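PDB 6GW5: putative Outer membrane protein, which is the SabA adhesin of Helicobacter pylori, whose extracellular adhesin domain, the part crystallised, probably recognises host Lewis-type glycans during attachment. Local coordinates for residues V315-N318 against Q319-T323. Residues are numbered along the deposited sequence; the frame is centred on the assembly and turned at random.
Sequences VNLN and QEIQT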
loop_
_atom_site.group_PDB
_atom_site.type_symbol
_atom_site.label_atom_id
_atom_site.label_comp_id
_atom_site.label_asym_id
_atom_site.label_seq_id
_atom_site.Cartn_x
_atom_site.Cartn_y
_atom_site.Cartn_z
ATOM N N VAL A 315 2.788 -14.841 -20.847
ATOM C CA VAL A 315 2.402 -13.898 -19.825
ATOM C C VAL A 315 2.729 -14.531 -18.470
ATOM O O VAL A 315 2.430 -15.716 -18.249
ATOM C CB VAL A 315 0.892 -13.627 -19.973
ATOM C CG1 VAL A 315 0.295 -12.914 -18.771
ATOM C CG2 VAL A 315 0.636 -12.805 -21.224
ATOM N N ASN A 316 3.329 -13.751 -17.558
ATOM C CA ASN A 316 3.573 -14.248 -16.223
ATOM C C ASN A 316 3.005 -13.380 -15.109
ATOM O O ASN A 316 3.718 -12.666 -14.459
ATOM C CB ASN A 316 5.037 -14.489 -16.025
ATOM C CG ASN A 316 5.315 -15.469 -14.877
ATOM O OD1 ASN A 316 4.532 -15.667 -13.915
ATOM N ND2 ASN A 316 6.452 -16.084 -14.966
ATOM N N LEU A 317 1.705 -13.482 -14.897
ATOM C CA LEU A 317 1.056 -12.745 -13.850
ATOM C C LEU A 317 1.600 -13.067 -12.462
ATOM O O LEU A 317 1.658 -12.177 -11.620
ATOM C CB LEU A 317 -0.456 -12.964 -13.872
ATOM C CG LEU A 317 -1.318 -12.238 -12.838
ATOM C CD1 LEU A 317 -1.068 -10.742 -12.853
ATOM C CD2 LEU A 317 -2.802 -12.499 -13.077
ATOM N N ASN A 318 1.953 -14.330 -12.202
ATOM C CA ASN A 318 2.450 -14.692 -10.882
ATOM C C ASN A 318 3.743 -13.924 -10.565
ATOM O O ASN A 318 3.912 -13.404 -9.464
ATOM C CB ASN A 318 2.729 -16.174 -10.743
ATOM C CG ASN A 318 1.508 -17.001 -10.482
ATOM O OD1 ASN A 318 1.354 -18.054 -11.099
ATOM N ND2 ASN A 318 0.668 -16.610 -9.547
ATOM N N GLN A 319 4.649 -13.864 -11.513
ATOM C CA GLN A 319 5.899 -13.130 -11.282
ATOM C C GLN A 319 5.629 -11.646 -11.057
ATOM O O GLN A 319 6.227 -11.039 -10.224
ATOM C CB GLN A 319 6.850 -13.368 -12.454
ATOM C CG GLN A 319 7.946 -12.371 -12.639
ATOM C CD GLN A 319 8.854 -12.815 -13.762
ATOM O OE1 GLN A 319 9.525 -13.878 -13.673
ATOM N NE2 GLN A 319 8.907 -12.011 -14.826
ATOM N N GLU A 320 4.672 -11.076 -11.759
ATOM C CA GLU A 320 4.353 -9.666 -11.579
ATOM C C GLU A 320 3.718 -9.404 -10.198
ATOM O O GLU A 320 3.936 -8.356 -9.611
ATOM C CB GLU A 320 3.454 -9.163 -12.735
ATOM C CG GLU A 320 4.165 -9.164 -14.070
ATOM C CD GLU A 320 3.250 -8.945 -15.272
ATOM O OE1 GLU A 320 2.142 -8.473 -15.098
ATOM O OE2 GLU A 320 3.671 -9.196 -16.414
ATOM N N ILE A 321 2.930 -10.335 -9.682
ATOM C CA ILE A 321 2.376 -10.159 -8.358
ATOM C C ILE A 321 3.494 -10.295 -7.307
ATOM O O ILE A 321 3.567 -9.497 -6.347
ATOM C CB ILE A 321 1.211 -11.084 -8.092
ATOM C CG1 ILE A 321 0.005 -10.684 -8.963
ATOM C CG2 ILE A 321 0.775 -10.959 -6.660
ATOM C CD1 ILE A 321 -1.018 -11.810 -9.105
ATOM N N GLN A 322 4.365 -11.283 -7.499
ATOM C CA GLN A 322 5.468 -11.500 -6.618
ATOM C C GLN A 322 6.291 -10.191 -6.488
ATOM O O GLN A 322 6.742 -9.794 -5.400
ATOM C CB GLN A 322 6.316 -12.615 -7.203
ATOM C CG GLN A 322 7.513 -13.069 -6.369
ATOM C CD GLN A 322 8.278 -14.183 -7.026
ATOM O OE1 GLN A 322 8.608 -14.103 -8.210
ATOM N NE2 GLN A 322 8.533 -15.239 -6.288
ATOM N N THR A 323 6.484 -9.533 -7.617
ATOM C CA THR A 323 7.275 -8.316 -7.654
ATOM C C THR A 323 6.611 -7.243 -6.806
ATOM O O THR A 323 7.322 -6.501 -6.141
ATOM C CB THR A 323 7.472 -7.861 -9.101
ATOM O OG1 THR A 323 8.221 -8.864 -9.767
ATOM C CG2 THR A 323 8.222 -6.611 -9.187
#
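The side-chain amide of N316 lies over the CB of Q319, with N316 CG 3.6 Å from Q319 CB, and its OD1 takes the backbone N-H of Q319 at 3.0 Å. N316 is thus the N-cap of helix 317-346. With CG anti to the backbone N (chi1 -159°), the N316 side chain is turned forward along the helix, placing OD1 beside this first-turn N-H; the bond is fairly straight at hydrogen, although the Q319 N-H comes in from above the amide plane. The two side chains cross at about a right angle, while their amide planes lie only 23° apart. The regular i to i+4 ladder starts from N316 O, which accepts from E320 N at 3.3 Å, and L317 O to I321 N and N318 O to Q322 N carry it on. On another side of the turn, L317 CG meets I321 CD1 at 3.8 Å. One turn later, T323 OG1 and T323 N approach Q319 O from opposite faces of its carbonyl plane. L317 and I321 pack against Y290 of helix 287-293 and F282 of helix 255-283, while E320 OE1 is hydrogen-bonded to T70 OG1 of helix 60-79, so this helix start is set among three helices.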